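Local coordinates for protein NAD_Gly3P_dh, NAD-dependent glycerol-3-phosphate dehydrogenase (Streptosporangium roseum, PDB 5OCM) that acts as an imine reductase, probably turning imines into amines with NADPH as cofactor at sites shared between its two subunits, at residues A[232-235]-A[236-239]; A[243-246]-A[247-251]; A[49-52]-A[53-57]; A[67-70]-A[71-74]. One frame throughout, in Å; residues are numbered along the deposited sequence.

Interaction 1: A[232-235]-A[236-239]; sequences DATI and DTHV. With 9RH (2,2,2-trifluoromethyl acetophenone hydrate), chain H; NAP (NADP nicotinamide-adenine-dinucleotide phosphate), chain B.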
loop_
_atom_site.group_PDB
_atom_site.type_symbol
_atom_site.label_atom_id
_atom_site.label_comp_id
_atom_site.label_asym_id
_atom_site.label_seq_id
_atom_site.Cartn_x
_atom_site.Cartn_y
_atom_site.Cartn_z
ATOM N N ASP A 232 4.706 -9.941 15.881
ATOM C CA ASP A 232 3.931 -10.644 14.849
ATOM C C ASP A 232 4.756 -11.661 14.106
ATOM O O ASP A 232 4.419 -12.854 14.130
ATOM C CB ASP A 232 3.179 -9.678 13.872
ATOM C CG ASP A 232 4.053 -8.459 13.425
ATOM O OD1 ASP A 232 5.296 -8.465 13.595
ATOM O OD2 ASP A 232 3.425 -7.521 12.881
ATOM N N ALA A 233 5.829 -11.223 13.449
ATOM C CA ALA A 233 6.677 -12.051 12.622
ATOM C C ALA A 233 8.086 -11.487 12.639
ATOM O O ALA A 233 8.279 -10.258 12.607
ATOM C CB ALA A 233 6.153 -12.055 11.189
ATOM N N THR A 234 9.099 -12.349 12.644
ATOM C CA THR A 234 10.472 -11.936 12.520
ATOM C C THR A 234 10.847 -11.633 11.061
ATOM O O THR A 234 10.211 -12.120 10.084
ATOM C CB THR A 234 11.434 -13.045 13.008
ATOM O OG1 THR A 234 11.242 -14.214 12.204
ATOM C CG2 THR A 234 11.175 -13.434 14.462
ATOM N N ILE A 235 11.889 -10.823 10.881
ATOM C CA ILE A 235 12.451 -10.622 9.553
ATOM C C ILE A 235 12.846 -11.968 8.889
ATOM O O ILE A 235 12.652 -12.158 7.679
ATOM C CB ILE A 235 13.582 -9.623 9.575
ATOM C CG1 ILE A 235 12.984 -8.226 9.842
ATOM C CG2 ILE A 235 14.322 -9.592 8.234
ATOM C CD1 ILE A 235 14.060 -7.155 10.092
ATOM N N ASP A 236 13.365 -12.916 9.680
ATOM C CA ASP A 236 13.677 -14.237 9.102
ATOM C C ASP A 236 12.430 -14.893 8.509
ATOM O O ASP A 236 12.484 -15.469 7.406
ATOM C CB ASP A 236 14.260 -15.196 10.180
ATOM C CG ASP A 236 15.684 -14.855 10.583
ATOM O OD1 ASP A 236 16.482 -14.443 9.713
ATOM O OD2 ASP A 236 15.983 -15.071 11.772
ATOM N N THR A 237 11.317 -14.782 9.199
ATOM C CA THR A 237 10.061 -15.358 8.712
ATOM C C THR A 237 9.594 -14.621 7.426
ATOM O O THR A 237 9.191 -15.268 6.426
ATOM C CB THR A 237 8.995 -15.312 9.812
ATOM O OG1 THR A 237 9.429 -16.131 10.880
ATOM C CG2 THR A 237 7.675 -15.770 9.373
ATOM N N HIS A 238 9.670 -13.296 7.453
ATOM C CA HIS A 238 9.426 -12.519 6.246
ATOM C C HIS A 238 10.250 -12.999 5.033
ATOM O O HIS A 238 9.716 -13.189 3.931
ATOM C CB HIS A 238 9.684 -10.993 6.460
ATOM C CG HIS A 238 8.577 -10.262 7.181
ATOM N ND1 HIS A 238 7.545 -9.638 6.502
ATOM C CD2 HIS A 238 8.385 -9.973 8.493
ATOM C CE1 HIS A 238 6.773 -9.011 7.385
ATOM N NE2 HIS A 238 7.256 -9.192 8.595
ATOM N N VAL A 239 11.564 -13.126 5.206
ATOM C CA VAL A 239 12.447 -13.393 4.069
ATOM C C VAL A 239 12.157 -14.789 3.486
ATOM O O VAL A 239 12.287 -14.962 2.249
ATOM C CB VAL A 239 13.957 -13.224 4.390
ATOM C CG1 VAL A 239 14.858 -13.841 3.403
ATOM C CG2 VAL A 239 14.303 -11.733 4.709
HETATM O O1 9RH H . 6.208 -12.456 7.182
HETATM C C1 9RH H . 5.013 -12.945 6.532
HETATM O O2 9RH H . 5.046 -12.812 5.132
HETATM C C2 9RH H . 3.755 -12.255 7.055
HETATM C C3 9RH H . 3.855 -11.313 8.062
HETATM C C4 9RH H . 2.739 -10.587 8.455
HETATM C C5 9RH H . 1.516 -10.818 7.873
HETATM C C6 9RH H . 1.401 -11.781 6.883
HETATM C C7 9RH H . 2.523 -12.488 6.471
HETATM C C8 9RH H . 4.965 -14.400 6.893
HETATM F F1 9RH H . 6.117 -14.996 6.540
HETATM F F2 9RH H . 3.913 -15.037 6.310
HETATM F F3 9RH H . 4.817 -14.464 8.206
HETATM P PA NAP B . 7.607 -19.307 14.087
HETATM O O1A NAP B . 9.031 -19.311 13.511
HETATM O O2A NAP B . 7.283 -18.456 15.286
HETATM O O5B NAP B . 7.094 -20.878 14.244
HETATM C C5B NAP B . 7.624 -21.844 13.360
HETATM C C4B NAP B . 6.984 -23.159 13.824
HETATM O O4B NAP B . 7.457 -24.176 12.933
HETATM C C3B NAP B . 7.330 -23.656 15.240
HETATM O O3B NAP B . 6.158 -24.316 15.719
HETATM C C2B NAP B . 8.490 -24.633 14.989
HETATM O O2B NAP B . 8.695 -25.595 15.979
HETATM C C1B NAP B . 7.959 -25.293 13.735
HETATM N N9A NAP B . 8.985 -26.017 13.000
HETATM C C8A NAP B . 10.038 -25.491 12.357
HETATM N N7A NAP B . 10.773 -26.498 11.839
HETATM C C5A NAP B . 10.183 -27.681 12.189
HETATM C C6A NAP B . 10.476 -29.101 11.986
HETATM N N6A NAP B . 11.553 -29.388 11.264
HETATM N N1A NAP B . 9.688 -30.023 12.553
HETATM C C2A NAP B . 8.610 -29.647 13.267
HETATM N N3A NAP B . 8.289 -28.341 13.525
HETATM C C4A NAP B . 9.053 -27.360 13.023
HETATM O O3 NAP B . 6.777 -18.981 12.799
HETATM P PN NAP B . 5.262 -18.423 12.760
HETATM O O1N NAP B . 5.216 -16.925 12.793
HETATM O O2N NAP B . 4.377 -19.211 13.697
HETATM O O5D NAP B . 4.967 -18.829 11.279
HETATM C C5D NAP B . 4.371 -20.106 10.919
HETATM C C4D NAP B . 3.947 -20.168 9.503
HETATM O O4D NAP B . 2.802 -19.291 9.366
HETATM C C3D NAP B . 5.007 -19.668 8.533
HETATM O O3D NAP B . 4.844 -20.427 7.342
HETATM C C2D NAP B . 4.637 -18.206 8.238
HETATM O O2D NAP B . 5.206 -17.705 6.995
HETATM C C1D NAP B . 3.134 -18.279 8.370
HETATM N N1N NAP B . 2.496 -16.972 8.711
HETATM C C2N NAP B . 2.946 -16.260 9.747
HETATM C C3N NAP B . 2.415 -15.032 10.099
HETATM C C7N NAP B . 2.901 -14.182 11.248
HETATM O O7N NAP B . 2.562 -12.963 11.226
HETATM N N7N NAP B . 3.653 -14.750 12.195
HETATM C C4N NAP B . 1.422 -14.506 9.268
HETATM C C5N NAP B . 0.930 -15.271 8.168
HETATM C C6N NAP B . 1.507 -16.505 7.863
HETATM P P2B NAP B . 9.685 -25.299 17.213
HETATM O O1X NAP B . 8.944 -24.416 18.177
HETATM O O2X NAP B . 10.007 -26.658 17.664
HETATM O O3X NAP B . 10.839 -24.554 16.628
HETATM O O HOH W 1 7.250 -8.046 11.226
HETATM O O HOH W 2 7.913 -15.337 12.931
#

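Interaction 2: A[243-246]-A[247-251]; sequences DHLI and HESEA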
loop_
_atom_site.group_PDB
_atom_site.type_symbol
_atom_site.label_atom_id
_atom_site.label_comp_id
_atom_site.label_asym_id
_atom_site.label_seq_id
_atom_site.Cartn_x
_atom_site.Cartn_y
_atom_site.Cartn_z
ATOM N N ASP A 243 11.250 -15.222 -0.524
ATOM C CA ASP A 243 11.743 -16.261 -1.448
ATOM C C ASP A 243 10.632 -17.027 -2.137
ATOM O O ASP A 243 10.795 -17.378 -3.321
ATOM C CB ASP A 243 12.697 -17.218 -0.733
ATOM C CG ASP A 243 14.065 -16.578 -0.518
ATOM O OD1 ASP A 243 14.401 -15.481 -1.100
ATOM O OD2 ASP A 243 14.892 -17.228 0.132
ATOM N N HIS A 244 9.550 -17.318 -1.445
ATOM C CA HIS A 244 8.421 -17.981 -2.101
ATOM C C HIS A 244 7.912 -17.106 -3.262
ATOM O O HIS A 244 7.595 -17.619 -4.336
ATOM C CB HIS A 244 7.273 -18.287 -1.133
ATOM C CG HIS A 244 7.663 -19.198 -0.029
ATOM N ND1 HIS A 244 7.124 -19.134 1.235
ATOM C CD2 HIS A 244 8.554 -20.212 -0.006
ATOM C CE1 HIS A 244 7.678 -20.074 1.994
ATOM N NE2 HIS A 244 8.536 -20.747 1.259
ATOM N N LEU A 245 7.807 -15.784 -3.020
ATOM C CA LEU A 245 7.342 -14.884 -4.092
ATOM C C LEU A 245 8.305 -14.873 -5.276
ATOM O O LEU A 245 7.872 -14.926 -6.415
ATOM C CB LEU A 245 7.105 -13.457 -3.543
ATOM C CG LEU A 245 6.751 -12.380 -4.565
ATOM C CD1 LEU A 245 5.525 -12.759 -5.390
ATOM C CD2 LEU A 245 6.551 -11.065 -3.829
ATOM N N ILE A 246 9.604 -14.832 -4.998
ATOM C CA ILE A 246 10.605 -14.891 -6.071
ATOM C C ILE A 246 10.463 -16.197 -6.846
ATOM O O ILE A 246 10.389 -16.171 -8.089
ATOM C CB ILE A 246 12.025 -14.725 -5.510
ATOM C CG1 ILE A 246 12.180 -13.274 -5.026
ATOM C CG2 ILE A 246 13.046 -15.013 -6.614
ATOM C CD1 ILE A 246 13.442 -13.001 -4.224
ATOM N N HIS A 247 10.380 -17.313 -6.146
ATOM C CA HIS A 247 10.290 -18.634 -6.809
ATOM C C HIS A 247 9.014 -18.780 -7.615
ATOM O O HIS A 247 9.043 -19.307 -8.754
ATOM C CB HIS A 247 10.516 -19.784 -5.811
ATOM C CG HIS A 247 11.972 -19.825 -5.383
ATOM N ND1 HIS A 247 12.481 -19.896 -4.072
ATOM C CD2 HIS A 247 13.058 -19.890 -6.208
ATOM C CE1 HIS A 247 13.798 -19.791 -4.137
ATOM N NE2 HIS A 247 14.185 -19.893 -5.404
ATOM N N GLU A 248 7.909 -18.344 -7.035
ATOM C CA GLU A 248 6.635 -18.363 -7.753
ATOM C C GLU A 248 6.670 -17.495 -9.012
ATOM O O GLU A 248 6.180 -17.917 -10.093
ATOM C CB GLU A 248 5.482 -17.941 -6.805
ATOM C CG GLU A 248 4.100 -18.303 -7.341
ATOM C CD GLU A 248 3.831 -19.844 -7.242
ATOM O OE1 GLU A 248 4.291 -20.493 -6.298
ATOM O OE2 GLU A 248 3.179 -20.397 -8.193
ATOM N N SER A 249 7.274 -16.314 -8.908
ATOM C CA SER A 249 7.374 -15.428 -10.050
ATOM C C SER A 249 8.255 -16.029 -11.151
ATOM O O SER A 249 7.919 -15.941 -12.326
ATOM C CB SER A 249 7.939 -14.091 -9.618
ATOM O OG SER A 249 7.044 -13.476 -8.715
ATOM N N GLU A 250 9.378 -16.624 -10.753
ATOM C CA GLU A 250 10.287 -17.280 -11.745
ATOM C C GLU A 250 9.565 -18.421 -12.428
ATOM O O GLU A 250 9.657 -18.534 -13.647
ATOM C CB GLU A 250 11.557 -17.782 -11.063
ATOM C CG GLU A 250 12.505 -16.660 -10.727
ATOM C CD GLU A 250 13.737 -17.085 -9.925
ATOM O OE1 GLU A 250 13.852 -18.229 -9.435
ATOM O OE2 GLU A 250 14.654 -16.212 -9.817
ATOM N N ALA A 251 8.838 -19.236 -11.673
ATOM C CA ALA A 251 8.100 -20.371 -12.289
ATOM C C ALA A 251 7.027 -19.875 -13.258
ATOM O O ALA A 251 6.771 -20.520 -14.261
ATOM C CB ALA A 251 7.472 -21.284 -11.240
#

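Interaction 3: A[49-52]-A[53-57]; sequences LASS and ARDAA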
loop_
_atom_site.group_PDB
_atom_site.type_symbol
_atom_site.label_atom_id
_atom_site.label_comp_id
_atom_site.label_asym_id
_atom_site.label_seq_id
_atom_site.Cartn_x
_atom_site.Cartn_y
_atom_site.Cartn_z
ATOM N N LEU A 49 -13.457 33.093 -18.505
ATOM C CA LEU A 49 -12.168 32.788 -19.175
ATOM C C LEU A 49 -11.377 34.068 -19.316
ATOM O O LEU A 49 -11.746 34.942 -20.108
ATOM C CB LEU A 49 -12.364 32.231 -20.570
ATOM C CG LEU A 49 -13.230 31.018 -20.765
ATOM C CD1 LEU A 49 -13.055 30.273 -22.089
ATOM C CD2 LEU A 49 -13.187 30.120 -19.559
ATOM N N ALA A 50 -10.308 34.201 -18.567
ATOM C CA ALA A 50 -9.454 35.404 -18.633
ATOM C C ALA A 50 -8.563 35.287 -19.867
ATOM O O ALA A 50 -8.131 34.220 -20.204
ATOM C CB ALA A 50 -8.620 35.529 -17.372
ATOM N N SER A 51 -8.250 36.416 -20.484
ATOM C CA SER A 51 -7.347 36.425 -21.650
ATOM C C SER A 51 -5.878 36.268 -21.249
ATOM O O SER A 51 -5.089 35.807 -22.065
ATOM C CB SER A 51 -7.498 37.739 -22.469
ATOM O OG SER A 51 -7.287 38.815 -21.579
ATOM N N SER A 52 -5.518 36.635 -20.022
ATOM C CA SER A 52 -4.142 36.579 -19.600
ATOM C C SER A 52 -4.046 36.170 -18.147
ATOM O O SER A 52 -5.003 36.320 -17.408
ATOM C CB SER A 52 -3.482 37.939 -19.816
ATOM O OG SER A 52 -3.971 38.843 -18.841
ATOM N N ALA A 53 -2.878 35.665 -17.739
ATOM C CA ALA A 53 -2.670 35.301 -16.357
ATOM C C ALA A 53 -2.812 36.519 -15.466
ATOM O O ALA A 53 -3.329 36.439 -14.378
ATOM C CB ALA A 53 -1.291 34.675 -16.171
ATOM N N ARG A 54 -2.319 37.678 -15.951
ATOM C CA ARG A 54 -2.435 38.885 -15.136
ATOM C C ARG A 54 -3.905 39.267 -14.901
ATOM O O ARG A 54 -4.289 39.593 -13.788
ATOM C CB ARG A 54 -1.701 40.033 -15.873
ATOM C CG ARG A 54 -1.653 41.364 -15.137
ATOM C CD ARG A 54 -1.292 42.493 -16.158
ATOM N NE ARG A 54 -0.457 43.462 -15.508
ATOM C CZ ARG A 54 -0.890 44.527 -14.852
ATOM N NH1 ARG A 54 -0.006 45.346 -14.293
ATOM N NH2 ARG A 54 -2.205 44.805 -14.779
ATOM N N ASP A 55 -4.721 39.227 -15.954
ATOM C CA ASP A 55 -6.157 39.519 -15.811
ATOM C C ASP A 55 -6.830 38.516 -14.834
ATOM O O ASP A 55 -7.695 38.860 -14.025
ATOM C CB ASP A 55 -6.864 39.370 -17.162
ATOM C CG ASP A 55 -6.653 40.568 -18.130
ATOM O OD1 ASP A 55 -6.057 41.602 -17.715
ATOM O OD2 ASP A 55 -7.139 40.416 -19.259
ATOM N N ALA A 56 -6.428 37.249 -14.932
ATOM C CA ALA A 56 -7.006 36.220 -14.076
ATOM C C ALA A 56 -6.674 36.469 -12.611
ATOM O O ALA A 56 -7.552 36.428 -11.733
ATOM C CB ALA A 56 -6.544 34.879 -14.531
ATOM N N ALA A 57 -5.409 36.807 -12.346
ATOM C CA ALA A 57 -4.955 37.071 -11.008
ATOM C C ALA A 57 -5.666 38.283 -10.393
ATOM O O ALA A 57 -6.043 38.245 -9.211
ATOM C CB ALA A 57 -3.451 37.245 -10.962
HETATM O O HOH W 3 -9.200 38.839 -19.465
#

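Interaction 4: A[67-70]-A[71-74]; sequences VSDH and AAVR. With NAP (NADP nicotinamide-adenine-dinucleotide phosphate), chain G.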
loop_
_atom_site.group_PDB
_atom_site.type_symbol
_atom_site.label_atom_id
_atom_site.label_comp_id
_atom_site.label_asym_id
_atom_site.label_seq_id
_atom_site.Cartn_x
_atom_site.Cartn_y
_atom_site.Cartn_z
ATOM N N VAL A 67 0.204 24.042 -12.064
ATOM C CA VAL A 67 0.905 23.821 -13.342
ATOM C C VAL A 67 1.854 22.636 -13.187
ATOM O O VAL A 67 1.764 21.883 -12.196
ATOM C CB VAL A 67 1.561 25.109 -13.890
ATOM C CG1 VAL A 67 0.470 26.109 -14.256
ATOM C CG2 VAL A 67 2.577 25.696 -12.886
ATOM N N SER A 68 2.718 22.382 -14.162
ATOM C CA SER A 68 3.481 21.129 -14.151
ATOM C C SER A 68 4.524 21.081 -12.996
ATOM O O SER A 68 4.496 20.175 -12.179
ATOM C CB SER A 68 4.152 20.931 -15.523
ATOM O OG SER A 68 4.936 22.119 -15.769
ATOM N N ASP A 69 5.388 22.074 -12.910
ATOM C CA ASP A 69 6.490 22.038 -11.948
ATOM C C ASP A 69 6.912 23.437 -11.554
ATOM O O ASP A 69 6.347 24.410 -12.016
ATOM C CB ASP A 69 7.667 21.226 -12.533
ATOM C CG ASP A 69 8.221 21.845 -13.828
ATOM O OD1 ASP A 69 7.997 23.064 -14.167
ATOM O OD2 ASP A 69 8.990 21.119 -14.480
ATOM N N HIS A 70 7.902 23.505 -10.695
ATOM C CA HIS A 70 8.392 24.751 -10.115
ATOM C C HIS A 70 8.824 25.759 -11.182
ATOM O O HIS A 70 8.593 26.979 -11.062
ATOM C CB HIS A 70 9.589 24.455 -9.197
ATOM C CG HIS A 70 10.092 25.655 -8.444
ATOM N ND1 HIS A 70 11.350 26.191 -8.617
ATOM C CD2 HIS A 70 9.501 26.406 -7.495
ATOM C CE1 HIS A 70 11.543 27.135 -7.697
ATOM N NE2 HIS A 70 10.379 27.410 -7.162
ATOM N N ALA A 71 9.497 25.263 -12.229
ATOM C CA ALA A 71 9.931 26.147 -13.331
ATOM C C ALA A 71 8.713 26.851 -13.987
ATOM O O ALA A 71 8.763 28.054 -14.248
ATOM C CB ALA A 71 10.740 25.398 -14.382
ATOM N N ALA A 72 7.645 26.093 -14.211
ATOM C CA ALA A 72 6.402 26.662 -14.685
ATOM C C ALA A 72 5.755 27.633 -13.736
ATOM O O ALA A 72 5.266 28.722 -14.153
ATOM C CB ALA A 72 5.413 25.528 -15.075
ATOM N N VAL A 73 5.795 27.313 -12.440
ATOM C CA VAL A 73 5.264 28.194 -11.419
ATOM C C VAL A 73 5.993 29.560 -11.500
ATOM O O VAL A 73 5.350 30.603 -11.512
ATOM C CB VAL A 73 5.452 27.627 -10.012
ATOM C CG1 VAL A 73 5.154 28.688 -8.926
ATOM C CG2 VAL A 73 4.542 26.432 -9.819
ATOM N N ARG A 74 7.312 29.514 -11.546
ATOM C CA ARG A 74 8.107 30.754 -11.601
ATOM C C ARG A 74 7.791 31.535 -12.894
ATOM O O ARG A 74 7.624 32.753 -12.837
ATOM C CB ARG A 74 9.625 30.481 -11.514
ATOM C CG ARG A 74 10.088 30.027 -10.092
ATOM C CD ARG A 74 11.563 30.176 -9.703
ATOM N NE ARG A 74 12.508 30.453 -10.781
ATOM C CZ ARG A 74 13.039 29.532 -11.622
ATOM N NH1 ARG A 74 12.687 28.232 -11.572
ATOM N NH2 ARG A 74 13.892 29.933 -12.574
HETATM P PA NAP G . -1.012 18.402 -16.988
HETATM O O1A NAP G . -2.320 17.824 -17.524
HETATM O O2A NAP G . 0.126 17.898 -17.750
HETATM O O5B NAP G . -1.020 20.036 -16.963
HETATM C C5B NAP G . 0.210 20.751 -16.904
HETATM C C4B NAP G . -0.237 22.189 -16.800
HETATM O O4B NAP G . 0.856 23.060 -16.564
HETATM C C3B NAP G . -0.985 22.731 -18.059
HETATM O O3B NAP G . -2.065 23.620 -17.688
HETATM C C2B NAP G . 0.151 23.504 -18.761
HETATM O O2B NAP G . -0.289 24.473 -19.730
HETATM C C1B NAP G . 0.849 24.103 -17.572
HETATM N N9A NAP G . 2.201 24.550 -17.848
HETATM C C8A NAP G . 3.296 23.821 -18.086
HETATM N N7A NAP G . 4.357 24.590 -18.283
HETATM C C5A NAP G . 3.920 25.860 -18.175
HETATM C C6A NAP G . 4.527 27.176 -18.266
HETATM N N6A NAP G . 5.886 27.290 -18.533
HETATM N N1A NAP G . 3.728 28.262 -18.183
HETATM C C2A NAP G . 2.404 28.167 -17.930
HETATM N N3A NAP G . 1.764 26.987 -17.800
HETATM C C4A NAP G . 2.497 25.852 -17.909
HETATM O O3 NAP G . -0.695 18.037 -15.484
HETATM P PN NAP G . -1.842 17.807 -14.330
HETATM O O1N NAP G . -2.118 16.364 -14.210
HETATM O O2N NAP G . -2.903 18.919 -14.393
HETATM O O5D NAP G . -0.816 18.118 -13.121
HETATM C C5D NAP G . -0.633 19.477 -12.714
HETATM C C4D NAP G . 0.065 19.442 -11.370
HETATM O O4D NAP G . -0.829 18.746 -10.400
HETATM C C3D NAP G . 1.426 18.722 -11.463
HETATM O O3D NAP G . 2.397 19.356 -10.610
HETATM C C2D NAP G . 1.040 17.334 -10.924
HETATM O O2D NAP G . 2.111 16.546 -10.380
HETATM C C1D NAP G . -0.032 17.721 -9.871
HETATM N N1N NAP G . -0.931 16.635 -9.534
HETATM C C2N NAP G . -1.641 16.027 -10.463
HETATM C C3N NAP G . -2.490 14.952 -10.135
HETATM C C7N NAP G . -3.258 14.178 -11.138
HETATM O O7N NAP G . -3.841 13.166 -10.694
HETATM N N7N NAP G . -3.284 14.548 -12.389
HETATM C C4N NAP G . -2.625 14.572 -8.789
HETATM C C5N NAP G . -1.938 15.315 -7.835
HETATM C C6N NAP G . -1.105 16.339 -8.252
HETATM P P2B NAP G . -0.582 24.006 -21.237
HETATM O O1X NAP G . -1.958 23.427 -21.216
HETATM O O2X NAP G . -0.375 25.303 -21.942
HETATM O O3X NAP G . 0.595 23.097 -21.602
#

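Interaction 1: A[232-235]-A[236-239]
Ile235 and Val239 meet one helical turn apart, with CG2 of Ile235 lying 4.1 Å from CG2 of Val239. The backbone closes this first turn of the helix: Val239 N donates to Ile235 O, and His238 N donates to Thr234 O at 2.9 Å and nearly straight (172°). Thr234 is the N-cap. Its chi1 of 61° puts OG1 between the backbone N and the carbonyl carbon, where it hydrogen-bonds Thr237 OG1 at 3.0 Å, the two side chains crossing at about a right angle. A water bonded to Thr237 OG1 also accepts from Thr234 N and donates to the NADP phosphate oxygen O1N, while the carboxamide N7N of the cofactor donates to Asp232 O at 2.8 Å. His238 faces the other bound molecule, the trifluoroacetophenone hydrate, whose O1 sits over the centre of one ring face, 3.1 Å above its plane. At the ring edge a second water, 2.9 Å from His238 NE2, donates to Asp232 OD1 and Ala233 O; His238 ND1 is hydrogen-bonded to Trp178 of the second subunit. An alanine here would probably leave that tryptophan without its mate, cost the water one of three partners and open a gap beside the ligand. Residues 232-239 thus line the pocket at the subunit interface. Helix 257-271 packs on the start of helix 235-252, Leu270 against Ile235 and Ala266 against Val239.

Interaction 2: A[243-246]-A[247-251]
Ile246 runs alongside Glu250, both side chains pointing the same way, so that CG2 of Ile246 comes within 3.8 Å of Glu250 OE2. The glutamate is extended beyond CG, and its aliphatic part lies by the backbone carbonyl one turn back, with Glu250 CG 3.4 Å from Ile246 O. On the neighbouring flank, the ring of His247 stands obliquely beside the carbonyl of Asp243, its ND1 3.1 Å from Asp243 O but at too poor an angle for a hydrogen bond; that oxygen already accepts from His247 N. All of this belongs to one regular alpha-helix, 235-252, in the C-terminal domain, where each amide from His247 to Glu250 donates to the carbonyl four residues earlier. Ser249 adds a second donor to that pattern. Its OG lies anti to its own carbonyl carbon and beside its N (chi1 -64°), which swings the hydroxyl back to Leu245 O at 2.8 Å. Leu245 O thus receives Ser249 N and Ser249 OG from opposite faces of its carbonyl plane, so the buried hydroxyl is held by the helix itself. CD1 of Leu245 packs 3.7 Å from the same Ser249 OG, while His186 and Leu190 of helix 165-192 cover Leu245. Two acids find partners beyond the helix: Asp243 makes a salt bridge with Arg263 of helix 257-271, and Glu248, bent at chi2 (73°), reaches across the subunit interface, where its OE2 is hydrogen-bonded to Ser97 of the second subunit.

Interaction 3: A[49-52]-A[53-57]
Ser52 caps the amino end of helix 53-58 as its N-cap, its OG accepting from Asp55 N at 3.0 Å in a nearly straight bond (165°). The hydroxyl gets there because chi1 of 73° tucks OG between the backbone N and the carbonyl carbon, turned in toward the helix start. Asp55 comes back from the first turn to meet it: its CG is anti to its own carbonyl carbon, and the carboxylate lies beside the cap, with CG 3.3 Å from Ser52 OG. A negative group at this end of a helix is likely to be favoured by the positive end of the helix dipole. Ser52 also gives its carbonyl to the first turn, Ser52 O accepting from Ala56 N. Beneath the polar side, two methyls press together, Ala50 CB on Ala56 CB at 3.6 Å, next to strand 29-32, where Thr30 touches Ala50 and Trp32 touches Ala56. The turn leads from the edge strand 48-49 of the Rossmann-type sheet into the helix that follows it. On the solvent side Ser51 OG lies 2.8 Å from Asp55 OD2, and one water bridges the same two residues, accepting from Ser51 N at 2.8 Å and donating to Asp55 OD2 at 2.6 Å.

Interaction 4: A[67-70]-A[71-74]
Val67 wedges its CG2 methyl into the first turn of the helix, 3.6 Å from Ala72 CB and 3.7 Å from Val73 CG2, and this is the tight half of the contact. The methyl of Ala72 also packs on the adenine of NADP, its CB 3.5 Å from C5A, so this one small group touches both Val67 and the cofactor. The carbonyls of Val67 and Ser68 both face the hydroxyl O3D of the nicotinamide ribose, with Ser68 O at 2.7 Å. Asp69, the N-cap, bends over the helix start with chi1 near 61°, and its OD1 accepts from Ala72 N at 3.0 Å, met nearly along the C-O axis. The far side is looser. There Arg74 CG lies over one face of the His70 ring as a CH-pi contact, 4.1 Å from the centroid and 20° off the normal. The guanidinium is turned 38° from the ring plane, with His70 ND1 by its edge. Replacing His70 with a glycine would remove the surface under the aliphatic part of Arg74 and would probably set that exposed arm free to turn. The segment forms the link from strand 62-65 into helix 70-77 of the Rossmann-type domain: Val67 N bonds Thr93 just beyond strand 88-91, and His70 NE2 makes a weak bond to Thr103 on helix 97-109.

How the interactions relate
Interactions 3 and 4 both cap helices of the nucleotide-binding domain, their centres about 17 Å apart, but interaction 3 is a surface turn fastened by serine, aspartate and water, whereas interaction 4 is partly buried and packs apolar side chains against the adenosine half of NADP. Interactions 1 and 2 follow one another on helix 235-252 in the C-terminal domain: the first is a helix start rich in ligand and water bonds, the second is packing along the helix's later half. Both touch the second subunit. Interactions 1 and 4 of one chain, about 44 Å between centres, meet different NADP molecules; each cofactor is held by interaction 4 of one subunit and interaction 1 of the other.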